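Local atomic coordinates of cellulase (PDB entry 6UI3), a protein that acts as a broad-specificity endoglucanase, its family 5 catalytic domain probably cleaving beta-1,4 links within cellulose and related plant polysaccharides. Residues F115-K120 against Y165-N170; A273-D278 against E314-L319; D282-T287 against Y328-Q333. One frame throughout, in Å; residues are numbered along the deposited sequence.

Interaction 1: residues F115-K120 against Y165-N170; sequences FDEAHK and YFNVLN
The rings of Phe115 and Tyr165 frame this contact, in which the loop after strand 101-105 of the (beta/alpha)8 barrel packs on helix 163-182, which follows the neighbouring strand 145-148. In the plane of the Phe115 ring, at its edge, lies the backbone N of Leu169, while Leu169 CD1 approaches obliquely, 3.7 Å from Phe115 CE2. Tyr172 adds an edge-to-face ring contact. The Tyr165 ring is met obliquely by Asp116 CB, 3.8 Å from Tyr165 CE1, and stacks with His155.

Val168 fills the middle. Its two methyls diverge: CG1 turns to Phe115 and Lys120, packing 4.0 Å from Lys120 CG, whereas CG2 lies 3.6 Å from Glu117 OE2. Glu117 reaches that place because its chain bends at chi2 (-67°). A water then joins the segments, donating to Glu117 OE2 at 2.6 Å and accepting from Asn167 ND2 at 2.9 Å, for one of two conformers of Asn167. Lys120 NZ pairs with Glu117 OE2 at 3.3 Å and also with Glu171, which accepts from Asn167 ND2 too.

Within the loop, His119 ND1 donates almost straight (166°) to the syn lone pair of Asp116 OD1, which lies in the imidazole plane. Phe115 O, buried against Tyr165 CB, has no polar partner in the model. The direct contacts are van der Waals, and the polar links between the segments run through the water and Glu171.

Interaction 2: residues A273-D278 against E314-L319; sequences AITDKD and ERLGLL
Arg315 NH2 is the polar atom on which two carboxylates converge. Asp278 OD2 accepts from it at 3.2 Å, with an N-H...O angle of 161° and the oxygen close to the guanidinium plane, at its edge. Asp276 OD2 sits 3.5 Å from the same Arg315 NH2 but over one face, offset toward the rim, with carboxylate and guanidinium planes only 21° apart; that stacked pair is held by charge alone, since no N-H points at the oxygen. The arginine chain bends at chi3 (72°), which turns its flat end toward Asp276 and Asp278.

Asp276 is itself fixed by an Asx turn, in which Asp278 N donates to Asp276 OD1 at 2.9 Å, so both acids are set by one tight turn. The backbones also meet: Asp276 N donates to a lone pair of Arg315 O at 2.9 Å, and Arg315 N returns a bond to Thr275 OG1 at 3.1 Å. Arg315 is the centre of an inverse gamma turn, and its N and O are both engaged by neighbouring residues of the other loop. Deeper in, Leu316 CD2 packs 3.6 Å from Ala273 CB and beside Thr275 CA.

These loops follow the last two strands of the TIM barrel, at the C-terminal strand ends, where the active site of such barrels lies. Trp303, on strand 301-305, donates from NE1 to Leu316 O. The two carboxylates probably offset the positive charge of the guanidinium and pin its orientation, one from the plane and one from a face.

Interaction 3: residues D282-T287 against Y328-Q333; sequences DRINFT and YPELVQ
Leu331 extends its chain fully, CD1 and CD2 both reaching helix 280-296, while Arg283 bends at chi2 and at chi3 (-69°), which brings its guanidinium over one of these methyls. The two helices are neighbours on the outside of the (beta/alpha)8 barrel, following its seventh and eighth strands. They run nearly parallel, with short-segment axes 8.9 Å apart at a signed crossing angle of -16°.

The two methyls of Leu331 have different partners. CD1 lies over the centre of one guanidinium face, 3.6 Å from Arg283 CZ, in the modelled one of two Arg283 conformers. CD2 settles against the opposing backbone, 3.6 Å from Ile284 N, and touches Ile284 CG1 too. Ile284 then carries the packing outward, its CD1 coming 3.4 Å from Glu330 CB.

Just before helix 329-339, the Tyr328 ring offers a face to Arg283 NH2, which lies 3.7 Å from Tyr328 CD2 and off toward the rim. The planes stand steeply, 73° apart, and the guanidinium meets the ring by its edge; with Arg283 CZ 5.2 Å from the Tyr328 centroid, any cation-pi attraction is weak. The polar anchor of the arginine is Ile274 O, which accepts from Arg283 NH1.

Thr287 packs its CG2 near Leu331 O, and its OG1 donates to Arg283 O at 2.8 Å, reaching that oxygen from the face opposite to Thr287 N.

From the N terminus, interaction 1 comes first: the loop after strand 101-105 meets helix 163-182, closing a segment of 44 residues that includes helix 120-137 and strand 145-148. It is complete before interaction 2 opens, and their centres lie 33 Å apart. Interactions 2 and 3 cross, since 273-278 and 282-287 are followed by 314-319 and 328-333 in the same order. One joins the loops beyond strands 267-272 and 301-305, the other the helices following those loops. Their centres lie about 10 Å apart and they touch, for instance where Ile274 packs on Phe286, whereas interactions 1 and 3 lie on opposite sides of the chain's centre.

Interaction 1: residues F115-K120 against Y165-N170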
ATOM      1  N   PHE A 115      17.005  -4.320   6.203  1.00  8.87           N
ATOM      2  CA  PHE A 115      17.406  -4.571   4.812  1.00  9.20           C
ATOM      3  C   PHE A 115      18.852  -4.147   4.601  1.00 10.01           C
ATOM      4  O   PHE A 115      19.162  -3.110   4.011  1.00 11.02           O
ATOM      5  CB  PHE A 115      16.424  -3.915   3.840  1.00  9.31           C
ATOM      6  CG  PHE A 115      15.191  -4.762   3.616  1.00  8.16           C
ATOM      7  CD1 PHE A 115      14.205  -4.861   4.591  1.00  8.29           C
ATOM      8  CD2 PHE A 115      15.050  -5.521   2.457  1.00  8.68           C
ATOM      9  CE1 PHE A 115      13.109  -5.701   4.424  1.00  7.82           C
ATOM     10  CE2 PHE A 115      13.958  -6.351   2.278  1.00  8.59           C
ATOM     11  CZ  PHE A 115      12.983  -6.437   3.243  1.00  8.32           C
ATOM     12  N   ASP A 116      19.753  -4.996   5.094  1.00  9.93           N
ATOM     13  CA  ASP A 116      21.194  -4.803   5.010  1.00 10.20           C
ATOM     14  C   ASP A 116      21.860  -6.175   4.937  1.00 10.30           C
ATOM     15  O   ASP A 116      21.247  -7.201   5.219  1.00 10.34           O
ATOM     16  CB  ASP A 116      21.715  -3.939   6.174  1.00 11.96           C
ATOM     17  CG  ASP A 116      21.227  -4.425   7.532  1.00 13.80           C
ATOM     18  OD1 ASP A 116      21.486  -5.594   7.850  1.00 12.70           O
ATOM     19  OD2 ASP A 116      20.560  -3.649   8.265  1.00 14.16           O
ATOM     20  N   GLU A 117      23.138  -6.190   4.557  1.00 11.73           N
ATOM     21  CA  GLU A 117      23.818  -7.478   4.412  1.00 13.27           C
ATOM     22  C   GLU A 117      23.912  -8.233   5.729  1.00 12.81           C
ATOM     23  O   GLU A 117      23.857  -9.468   5.740  1.00 13.47           O
ATOM     24  CB  GLU A 117      25.213  -7.294   3.822  1.00 16.08           C
ATOM     25  CG  GLU A 117      25.214  -7.096   2.315  1.00 21.88           C
ATOM     26  CD  GLU A 117      24.774  -8.338   1.558  1.00 25.74           C
ATOM     27  OE1 GLU A 117      25.054  -9.459   2.032  1.00 27.17           O
ATOM     28  OE2 GLU A 117      24.166  -8.194   0.480  1.00 26.77           O
ATOM     29  N   ALA A 118      24.074  -7.518   6.843  1.00 12.99           N
ATOM     30  CA  ALA A 118      24.179  -8.172   8.142  1.00 13.14           C
ATOM     31  C   ALA A 118      22.953  -9.018   8.472  1.00 13.18           C
ATOM     32  O   ALA A 118      23.069 -10.016   9.187  1.00 14.74           O
ATOM     33  CB  ALA A 118      24.407  -7.122   9.231  1.00 14.55           C
ATOM     34  N   HIS A 119      21.775  -8.655   7.972  1.00 10.44           N
ATOM     35  CA  HIS A 119      20.546  -9.379   8.286  1.00 10.00           C
ATOM     36  C   HIS A 119      19.918 -10.070   7.082  1.00 10.13           C
ATOM     37  O   HIS A 119      18.839 -10.650   7.218  1.00 10.06           O
ATOM     38  CB  HIS A 119      19.510  -8.459   8.946  1.00  9.63           C
ATOM     39  CG  HIS A 119      20.007  -7.816  10.200  1.00 10.76           C
ATOM     40  ND1 HIS A 119      20.730  -6.645  10.195  1.00 12.01           N
ATOM     41  CD2 HIS A 119      19.905  -8.190  11.498  1.00 11.28           C
ATOM     42  CE1 HIS A 119      21.066  -6.329  11.435  1.00 12.73           C
ATOM     43  NE2 HIS A 119      20.563  -7.243  12.244  1.00 12.33           N
ATOM     44  N   LYS A 120      20.578 -10.049   5.918  1.00 10.80           N
ATOM     45  CA  LYS A 120      19.936 -10.498   4.684  1.00 10.47           C
ATOM     46  C   LYS A 120      19.397 -11.922   4.792  1.00  9.23           C
ATOM     47  O   LYS A 120      18.246 -12.187   4.428  1.00 10.11           O
ATOM     48  CB  LYS A 120      20.903 -10.385   3.507  1.00 11.80           C
ATOM     49  CG  LYS A 120      20.320 -10.938   2.200  1.00 13.99           C
ATOM     50  CD  LYS A 120      21.190 -10.673   0.996  1.00 18.15           C
ATOM     51  CE  LYS A 120      22.406 -11.560   0.999  1.00 21.93           C
ATOM     52  NZ  LYS A 120      23.292 -11.277  -0.173  1.00 26.48           N
ATOM     53  N   TYR A 165      21.944  -1.746   0.478  1.00  9.98           N
ATOM     54  CA  TYR A 165      20.594  -2.034   0.943  1.00  9.43           C
ATOM     55  C   TYR A 165      19.660  -2.240  -0.240  1.00  8.94           C
ATOM     56  O   TYR A 165      18.756  -3.084  -0.184  1.00  8.95           O
ATOM     57  CB  TYR A 165      20.069  -0.897   1.821  1.00  9.47           C
ATOM     58  CG  TYR A 165      20.992  -0.389   2.908  1.00  9.75           C
ATOM     59  CD1 TYR A 165      21.952  -1.202   3.493  1.00 10.50           C
ATOM     60  CD2 TYR A 165      20.911   0.924   3.340  1.00 10.89           C
ATOM     61  CE1 TYR A 165      22.789  -0.709   4.497  1.00 12.20           C
ATOM     62  CE2 TYR A 165      21.743   1.417   4.328  1.00 10.19           C
ATOM     63  CZ  TYR A 165      22.682   0.604   4.898  1.00 11.38           C
ATOM     64  OH  TYR A 165      23.522   1.106   5.886  1.00 14.17           O
ATOM     65  N   PHE A 166      19.848  -1.464  -1.319  1.00  8.89           N
ATOM     66  CA  PHE A 166      19.008  -1.657  -2.492  1.00  8.66           C
ATOM     67  C   PHE A 166      19.148  -3.083  -3.002  1.00  8.80           C
ATOM     68  O   PHE A 166      18.164  -3.705  -3.410  1.00  8.47           O
ATOM     69  CB  PHE A 166      19.367  -0.693  -3.628  1.00  9.39           C
ATOM     70  CG  PHE A 166      19.288   0.787  -3.286  1.00  9.42           C
ATOM     71  CD1 PHE A 166      18.549   1.273  -2.219  1.00  9.92           C
ATOM     72  CD2 PHE A 166      19.968   1.702  -4.085  1.00 11.16           C
ATOM     73  CE1 PHE A 166      18.499   2.633  -1.956  1.00  9.81           C
ATOM     74  CE2 PHE A 166      19.914   3.053  -3.821  1.00 10.89           C
ATOM     75  CZ  PHE A 166      19.191   3.527  -2.756  1.00 11.10           C
ATOM     76  N   ASN A 167      20.373  -3.611  -3.007  1.00  9.29           N
ATOM     77  CA  ASN A 167      20.601  -4.959  -3.522  0.53  9.67           C
ATOM     78  C   ASN A 167      19.993  -6.016  -2.609  1.00  9.20           C
ATOM     79  O   ASN A 167      19.466  -7.020  -3.089  1.00  9.38           O
ATOM     80  CB  ASN A 167      22.092  -5.238  -3.713  0.53 11.49           C
ATOM     81  CG  ASN A 167      22.359  -6.690  -4.072  0.53 13.26           C
ATOM     82  OD1 ASN A 167      22.010  -7.138  -5.164  0.53 14.68           O
ATOM     83  ND2 ASN A 167      22.961  -7.436  -3.147  0.53 14.69           N
ATOM     84  N   VAL A 168      20.062  -5.811  -1.288  1.00  9.35           N
ATOM     85  CA  VAL A 168      19.417  -6.747  -0.364  1.00  9.39           C
ATOM     86  C   VAL A 168      17.922  -6.824  -0.656  1.00  8.19           C
ATOM     87  O   VAL A 168      17.342  -7.910  -0.715  1.00  7.87           O
ATOM     88  CB  VAL A 168      19.694  -6.361   1.100  1.00  9.36           C
ATOM     89  CG1 VAL A 168      18.839  -7.183   2.051  1.00 10.06           C
ATOM     90  CG2 VAL A 168      21.143  -6.574   1.435  1.00 11.74           C
ATOM     91  N   LEU A 169      17.280  -5.665  -0.851  1.00  7.40           N
ATOM     92  CA  LEU A 169      15.858  -5.664  -1.186  1.00  7.14           C
ATOM     93  C   LEU A 169      15.596  -6.380  -2.506  1.00  7.47           C
ATOM     94  O   LEU A 169      14.616  -7.125  -2.633  1.00  7.50           O
ATOM     95  CB  LEU A 169      15.333  -4.233  -1.230  1.00  7.62           C
ATOM     96  CG  LEU A 169      13.898  -4.069  -1.737  1.00  7.82           C
ATOM     97  CD1 LEU A 169      12.915  -4.865  -0.912  1.00  7.85           C
ATOM     98  CD2 LEU A 169      13.524  -2.586  -1.745  1.00  7.69           C
ATOM     99  N   ASN A 170      16.449  -6.162  -3.510  1.00  7.42           N
ATOM    100  CA  ASN A 170      16.264  -6.853  -4.785  1.00  7.68           C
ATOM    101  C   ASN A 170      16.300  -8.364  -4.588  1.00  7.93           C
ATOM    102  O   ASN A 170      15.504  -9.093  -5.188  1.00  8.65           O
ATOM    103  CB  ASN A 170      17.315  -6.409  -5.799  1.00  8.90           C
ATOM    104  CG  ASN A 170      17.109  -4.978  -6.263  1.00  8.51           C
ATOM    105  OD1 ASN A 170      15.999  -4.440  -6.225  1.00  7.86           O
ATOM    106  ND2 ASN A 170      18.185  -4.357  -6.700  1.00  9.15           N
TER
HETATM  107  O   HOH W   1      23.992  -6.027  -0.884  1.00 16.15           O

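Interaction 2: residues A273-D278 against E314-L319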
ATOM      1  N   ALA A 273      -1.151  11.046   0.357  1.00  7.16           N
ATOM      2  CA  ALA A 273      -2.123  11.887   1.055  1.00  7.64           C
ATOM      3  C   ALA A 273      -1.528  13.285   1.137  1.00  7.64           C
ATOM      4  O   ALA A 273      -0.356  13.501   0.807  1.00  8.48           O
ATOM      5  CB  ALA A 273      -2.444  11.385   2.457  1.00  9.07           C
ATOM      6  N   ILE A 274      -2.352  14.242   1.576  1.00  7.84           N
ATOM      7  CA  ILE A 274      -1.886  15.572   1.974  1.00  7.71           C
ATOM      8  C   ILE A 274      -2.486  15.875   3.343  1.00  7.54           C
ATOM      9  O   ILE A 274      -3.712  15.850   3.516  1.00  8.05           O
ATOM     10  CB  ILE A 274      -2.198  16.665   0.938  1.00  6.79           C
ATOM     11  CG1 ILE A 274      -1.817  18.052   1.490  1.00  7.51           C
ATOM     12  CG2 ILE A 274      -3.649  16.610   0.435  1.00  8.04           C
ATOM     13  CD1 ILE A 274      -1.712  19.143   0.458  1.00  8.71           C
ATOM     14  N   THR A 275      -1.622  16.120   4.321  1.00  7.97           N
ATOM     15  CA  THR A 275      -2.051  16.318   5.696  1.00  9.01           C
ATOM     16  C   THR A 275      -2.822  17.625   5.865  1.00  8.26           C
ATOM     17  O   THR A 275      -2.554  18.636   5.200  1.00  9.32           O
ATOM     18  CB  THR A 275      -0.825  16.219   6.622  1.00 10.31           C
ATOM     19  OG1 THR A 275      -1.262  16.081   7.976  1.00 12.73           O
ATOM     20  CG2 THR A 275       0.108  17.424   6.505  1.00 10.81           C
ATOM     21  N   ASP A 276      -3.797  17.599   6.778  1.00  9.29           N
ATOM     22  CA  ASP A 276      -4.642  18.763   7.023  1.00  9.38           C
ATOM     23  C   ASP A 276      -3.848  19.835   7.763  1.00 11.14           C
ATOM     24  O   ASP A 276      -3.438  19.640   8.916  1.00 12.16           O
ATOM     25  CB  ASP A 276      -5.873  18.360   7.841  1.00 10.30           C
ATOM     26  CG  ASP A 276      -6.953  19.412   7.858  1.00 10.73           C
ATOM     27  OD1 ASP A 276      -6.776  20.484   7.239  1.00 11.29           O
ATOM     28  OD2 ASP A 276      -7.989  19.161   8.529  1.00 13.47           O
ATOM     29  N   LYS A 277      -3.671  20.980   7.125  1.00  9.59           N
ATOM     30  CA  LYS A 277      -3.099  22.171   7.741  1.00  9.55           C
ATOM     31  C   LYS A 277      -4.128  23.299   7.703  1.00 10.46           C
ATOM     32  O   LYS A 277      -3.782  24.469   7.533  1.00 11.89           O
ATOM     33  CB  LYS A 277      -1.790  22.557   7.058  1.00  9.92           C
ATOM     34  CG  LYS A 277      -0.727  21.463   7.116  1.00  9.04           C
ATOM     35  CD  LYS A 277       0.572  21.881   6.479  1.00  9.23           C
ATOM     36  CE  LYS A 277       1.544  20.738   6.375  1.00  7.91           C
ATOM     37  NZ  LYS A 277       2.875  21.197   5.878  1.00  8.26           N
ATOM     38  N   ASP A 278      -5.409  22.939   7.828  1.00 10.41           N
ATOM     39  CA  ASP A 278      -6.513  23.898   7.751  1.00 12.07           C
ATOM     40  C   ASP A 278      -6.493  24.639   6.423  1.00 10.68           C
ATOM     41  O   ASP A 278      -6.740  25.844   6.344  1.00 11.91           O
ATOM     42  CB  ASP A 278      -6.523  24.815   8.972  1.00 18.92           C
ATOM     43  CG  ASP A 278      -6.546  24.015  10.268  1.00 30.42           C
ATOM     44  OD1 ASP A 278      -5.627  24.179  11.096  1.00 35.97           O
ATOM     45  OD2 ASP A 278      -7.454  23.169  10.424  1.00 33.20           O
ATOM     46  N   GLU A 314      -0.466  13.343  12.301  1.00 12.11           N
ATOM     47  CA  GLU A 314      -0.689  13.322  10.857  1.00 11.62           C
ATOM     48  C   GLU A 314      -2.195  13.333  10.636  1.00 10.47           C
ATOM     49  O   GLU A 314      -2.883  12.340  10.906  1.00  9.57           O
ATOM     50  CB  GLU A 314      -0.023  12.102  10.225  1.00 12.82           C
ATOM     51  CG  GLU A 314       1.504  12.130  10.297  1.00 17.40           C
ATOM     52  CD  GLU A 314       2.186  10.929   9.646  1.00 20.81           C
ATOM     53  OE1 GLU A 314       1.508   9.956   9.264  1.00 21.85           O
ATOM     54  OE2 GLU A 314       3.428  10.974   9.511  1.00 24.33           O
ATOM     55  N   ARG A 315      -2.726  14.467  10.184  1.00 10.79           N
ATOM     56  CA  ARG A 315      -4.175  14.660  10.074  1.00  9.59           C
ATOM     57  C   ARG A 315      -4.591  14.207   8.679  1.00  8.64           C
ATOM     58  O   ARG A 315      -4.685  14.999   7.731  1.00  9.80           O
ATOM     59  CB  ARG A 315      -4.539  16.108  10.364  1.00 11.82           C
ATOM     60  CG  ARG A 315      -4.140  16.541  11.775  1.00 15.30           C
ATOM     61  CD  ARG A 315      -4.139  18.055  11.907  1.00 18.87           C
ATOM     62  NE  ARG A 315      -5.499  18.592  11.923  1.00 21.62           N
ATOM     63  CZ  ARG A 315      -5.824  19.849  11.638  1.00 25.87           C
ATOM     64  NH1 ARG A 315      -4.893  20.717  11.286  1.00 25.13           N
ATOM     65  NH2 ARG A 315      -7.095  20.233  11.696  1.00 28.32           N
ATOM     66  N   LEU A 316      -4.845  12.905   8.549  1.00 10.23           N
ATOM     67  CA  LEU A 316      -5.019  12.256   7.256  1.00  9.47           C
ATOM     68  C   LEU A 316      -6.360  11.546   7.144  1.00  9.52           C
ATOM     69  O   LEU A 316      -6.591  10.799   6.189  1.00  9.61           O
ATOM     70  CB  LEU A 316      -3.862  11.278   7.012  1.00  9.93           C
ATOM     71  CG  LEU A 316      -2.488  11.930   6.924  1.00 10.86           C
ATOM     72  CD1 LEU A 316      -1.377  10.892   6.884  1.00 11.97           C
ATOM     73  CD2 LEU A 316      -2.423  12.833   5.712  1.00 12.88           C
ATOM     74  N   GLY A 317      -7.263  11.744   8.099  1.00  9.79           N
ATOM     75  CA  GLY A 317      -8.545  11.063   8.043  1.00  9.74           C
ATOM     76  C   GLY A 317      -9.411  11.538   6.883  1.00  8.80           C
ATOM     77  O   GLY A 317      -9.476  12.733   6.574  1.00  9.75           O
ATOM     78  N   LEU A 318     -10.091  10.586   6.240  1.00  8.46           N
ATOM     79  CA  LEU A 318     -11.173  10.884   5.308  1.00  7.93           C
ATOM     80  C   LEU A 318     -12.496  10.295   5.762  1.00  8.32           C
ATOM     81  O   LEU A 318     -13.517  11.000   5.778  1.00  9.46           O
ATOM     82  CB  LEU A 318     -10.881  10.366   3.892  1.00 10.89           C
ATOM     83  CG  LEU A 318      -9.766  11.047   3.109  1.00 13.95           C
ATOM     84  CD1 LEU A 318      -9.678  10.433   1.725  1.00 14.47           C
ATOM     85  CD2 LEU A 318     -10.005  12.553   3.008  1.00 15.67           C
ATOM     86  N   LEU A 319     -12.508   9.012   6.111  1.00  8.49           N
ATOM     87  CA  LEU A 319     -13.680   8.345   6.667  1.00  8.67           C
ATOM     88  C   LEU A 319     -13.609   8.418   8.188  1.00  8.62           C
ATOM     89  O   LEU A 319     -12.680   7.884   8.800  1.00  8.94           O
ATOM     90  CB  LEU A 319     -13.709   6.884   6.222  1.00  8.82           C
ATOM     91  CG  LEU A 319     -14.787   6.040   6.882  1.00 10.04           C
ATOM     92  CD1 LEU A 319     -16.178   6.507   6.417  1.00 11.03           C
ATOM     93  CD2 LEU A 319     -14.578   4.571   6.594  1.00 11.65           C
TER

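Interaction 3: residues D282-T287 against Y328-Q333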
ATOM      1  N   ASP A 282      -6.359  24.079  -0.840  1.00  7.96           N
ATOM      2  CA  ASP A 282      -5.077  23.551  -1.292  1.00  7.86           C
ATOM      3  C   ASP A 282      -5.081  22.033  -1.351  1.00  7.82           C
ATOM      4  O   ASP A 282      -4.487  21.444  -2.263  1.00  7.77           O
ATOM      5  CB  ASP A 282      -3.968  24.048  -0.374  1.00  8.53           C
ATOM      6  CG  ASP A 282      -3.751  25.531  -0.499  1.00 10.25           C
ATOM      7  OD1 ASP A 282      -3.253  25.953  -1.567  1.00  9.62           O
ATOM      8  OD2 ASP A 282      -4.104  26.259   0.463  1.00 12.37           O
ATOM      9  N   ARG A 283      -5.720  21.379  -0.377  1.00  7.49           N
ATOM     10  CA  ARG A 283      -5.770  19.921  -0.385  0.55  7.10           C
ATOM     11  C   ARG A 283      -6.613  19.405  -1.548  1.00  7.02           C
ATOM     12  O   ARG A 283      -6.287  18.370  -2.148  1.00  7.55           O
ATOM     13  CB  ARG A 283      -6.296  19.405   0.959  0.55  7.32           C
ATOM     14  CG  ARG A 283      -5.397  19.768   2.136  0.55  7.46           C
ATOM     15  CD  ARG A 283      -5.422  18.700   3.220  0.55  7.45           C
ATOM     16  NE  ARG A 283      -6.696  18.611   3.918  0.55  7.43           N
ATOM     17  CZ  ARG A 283      -7.091  17.560   4.626  0.55  7.60           C
ATOM     18  NH1 ARG A 283      -6.334  16.477   4.708  0.55  8.37           N
ATOM     19  NH2 ARG A 283      -8.261  17.590   5.244  0.55  8.36           N
ATOM     20  N   ILE A 284      -7.702  20.105  -1.882  1.00  7.06           N
ATOM     21  CA  ILE A 284      -8.527  19.736  -3.037  1.00  8.02           C
ATOM     22  C   ILE A 284      -7.707  19.838  -4.314  1.00  7.73           C
ATOM     23  O   ILE A 284      -7.663  18.908  -5.130  1.00  7.74           O
ATOM     24  CB  ILE A 284      -9.781  20.631  -3.113  1.00  8.45           C
ATOM     25  CG1 ILE A 284     -10.717  20.351  -1.932  1.00  9.87           C
ATOM     26  CG2 ILE A 284     -10.514  20.420  -4.433  1.00  9.35           C
ATOM     27  CD1 ILE A 284     -11.815  21.400  -1.758  1.00 10.70           C
ATOM     28  N   ASN A 285      -7.037  20.978  -4.493  1.00  7.81           N
ATOM     29  CA  ASN A 285      -6.259  21.199  -5.707  1.00  8.03           C
ATOM     30  C   ASN A 285      -5.120  20.202  -5.819  1.00  7.84           C
ATOM     31  O   ASN A 285      -4.866  19.645  -6.892  1.00  7.66           O
ATOM     32  CB  ASN A 285      -5.682  22.617  -5.726  1.00  8.40           C
ATOM     33  CG  ASN A 285      -6.740  23.695  -5.763  1.00  9.39           C
ATOM     34  OD1 ASN A 285      -7.899  23.449  -6.113  1.00 10.03           O
ATOM     35  ND2 ASN A 285      -6.332  24.908  -5.423  1.00  9.46           N
ATOM     36  N   PHE A 286      -4.436  19.946  -4.705  1.00  6.89           N
ATOM     37  CA  PHE A 286      -3.390  18.933  -4.677  1.00  7.02           C
ATOM     38  C   PHE A 286      -3.914  17.576  -5.108  1.00  6.95           C
ATOM     39  O   PHE A 286      -3.303  16.890  -5.939  1.00  7.15           O
ATOM     40  CB  PHE A 286      -2.826  18.851  -3.255  1.00  7.17           C
ATOM     41  CG  PHE A 286      -1.855  17.708  -3.021  1.00  6.94           C
ATOM     42  CD1 PHE A 286      -2.295  16.430  -2.714  1.00  7.93           C
ATOM     43  CD2 PHE A 286      -0.486  17.921  -3.056  1.00  7.25           C
ATOM     44  CE1 PHE A 286      -1.373  15.397  -2.478  1.00  8.52           C
ATOM     45  CE2 PHE A 286       0.419  16.879  -2.811  1.00  8.64           C
ATOM     46  CZ  PHE A 286      -0.026  15.643  -2.533  1.00  8.53           C
ATOM     47  N   THR A 287      -5.030  17.155  -4.522  1.00  6.60           N
ATOM     48  CA  THR A 287      -5.536  15.802  -4.730  1.00  6.50           C
ATOM     49  C   THR A 287      -6.011  15.620  -6.158  1.00  7.34           C
ATOM     50  O   THR A 287      -5.713  14.601  -6.798  1.00  7.50           O
ATOM     51  CB  THR A 287      -6.631  15.503  -3.707  1.00  7.33           C
ATOM     52  OG1 THR A 287      -6.092  15.590  -2.383  1.00  7.73           O
ATOM     53  CG2 THR A 287      -7.216  14.127  -3.902  1.00  8.12           C
ATOM     54  N   TYR A 328     -14.756  15.725   4.912  1.00  8.21           N
ATOM     55  CA  TYR A 328     -14.106  16.418   3.795  1.00  7.68           C
ATOM     56  C   TYR A 328     -14.520  15.714   2.505  1.00  8.01           C
ATOM     57  O   TYR A 328     -13.692  15.115   1.806  1.00  8.94           O
ATOM     58  CB  TYR A 328     -12.579  16.447   3.944  1.00  9.53           C
ATOM     59  CG  TYR A 328     -12.161  16.782   5.351  1.00 10.27           C
ATOM     60  CD1 TYR A 328     -12.586  17.953   5.946  1.00 13.35           C
ATOM     61  CD2 TYR A 328     -11.405  15.886   6.112  1.00 10.78           C
ATOM     62  CE1 TYR A 328     -12.265  18.251   7.262  1.00 15.66           C
ATOM     63  CE2 TYR A 328     -11.078  16.176   7.416  1.00 12.36           C
ATOM     64  CZ  TYR A 328     -11.505  17.353   7.990  1.00 16.08           C
ATOM     65  OH  TYR A 328     -11.206  17.657   9.307  1.00 19.36           O
ATOM     66  N   PRO A 329     -15.813  15.753   2.163  1.00  8.74           N
ATOM     67  CA  PRO A 329     -16.249  15.057   0.940  1.00  8.65           C
ATOM     68  C   PRO A 329     -15.582  15.612  -0.302  1.00  9.08           C
ATOM     69  O   PRO A 329     -15.442  14.887  -1.308  1.00  9.18           O
ATOM     70  CB  PRO A 329     -17.770  15.262   0.937  1.00  9.77           C
ATOM     71  CG  PRO A 329     -17.971  16.581   1.657  1.00  9.60           C
ATOM     72  CD  PRO A 329     -16.909  16.542   2.764  1.00  9.25           C
ATOM     73  N   GLU A 330     -15.121  16.867  -0.244  1.00  8.36           N
ATOM     74  CA  GLU A 330     -14.459  17.486  -1.381  1.00  8.66           C
ATOM     75  C   GLU A 330     -13.197  16.733  -1.766  1.00  8.63           C
ATOM     76  O   GLU A 330     -12.779  16.773  -2.926  1.00  8.43           O
ATOM     77  CB  GLU A 330     -14.089  18.933  -1.050  1.00  9.54           C
ATOM     78  CG  GLU A 330     -15.249  19.830  -0.634  1.00  9.93           C
ATOM     79  CD  GLU A 330     -15.526  19.887   0.882  1.00  9.97           C
ATOM     80  OE1 GLU A 330     -15.118  18.965   1.624  1.00 10.08           O
ATOM     81  OE2 GLU A 330     -16.159  20.864   1.307  1.00 11.90           O
ATOM     82  N   LEU A 331     -12.544  16.063  -0.819  1.00  8.33           N
ATOM     83  CA  LEU A 331     -11.317  15.351  -1.142  1.00  7.99           C
ATOM     84  C   LEU A 331     -11.617  14.044  -1.856  1.00  8.38           C
ATOM     85  O   LEU A 331     -10.857  13.623  -2.738  1.00  9.00           O
ATOM     86  CB  LEU A 331     -10.495  15.104   0.130  1.00  8.74           C
ATOM     87  CG  LEU A 331      -9.972  16.380   0.774  1.00  9.51           C
ATOM     88  CD1 LEU A 331      -9.156  16.079   2.024  1.00 10.75           C
ATOM     89  CD2 LEU A 331      -9.150  17.235  -0.190  1.00 10.94           C
ATOM     90  N   VAL A 332     -12.698  13.368  -1.472  1.00  8.63           N
ATOM     91  CA  VAL A 332     -13.129  12.197  -2.222  1.00  8.77           C
ATOM     92  C   VAL A 332     -13.523  12.612  -3.631  1.00  8.63           C
ATOM     93  O   VAL A 332     -13.165  11.960  -4.624  1.00 10.11           O
ATOM     94  CB  VAL A 332     -14.288  11.488  -1.492  1.00 10.27           C
ATOM     95  CG1 VAL A 332     -14.763  10.295  -2.291  1.00 11.81           C
ATOM     96  CG2 VAL A 332     -13.880  11.086  -0.070  1.00 12.22           C
ATOM     97  N   GLN A 333     -14.261  13.717  -3.751  1.00  8.87           N
ATOM     98  CA  GLN A 333     -14.663  14.185  -5.069  1.00  9.22           C
ATOM     99  C   GLN A 333     -13.453  14.578  -5.907  1.00  9.10           C
ATOM    100  O   GLN A 333     -13.460  14.391  -7.128  1.00  9.75           O
ATOM    101  CB  GLN A 333     -15.647  15.351  -4.937  1.00 10.58           C
ATOM    102  CG  GLN A 333     -16.292  15.749  -6.257  1.00 13.67           C
ATOM    103  CD  GLN A 333     -17.101  14.625  -6.866  1.00 15.45           C
ATOM    104  OE1 GLN A 333     -17.914  14.005  -6.187  1.00 16.89           O
ATOM    105  NE2 GLN A 333     -16.858  14.336  -8.132  1.00 16.29           N
TER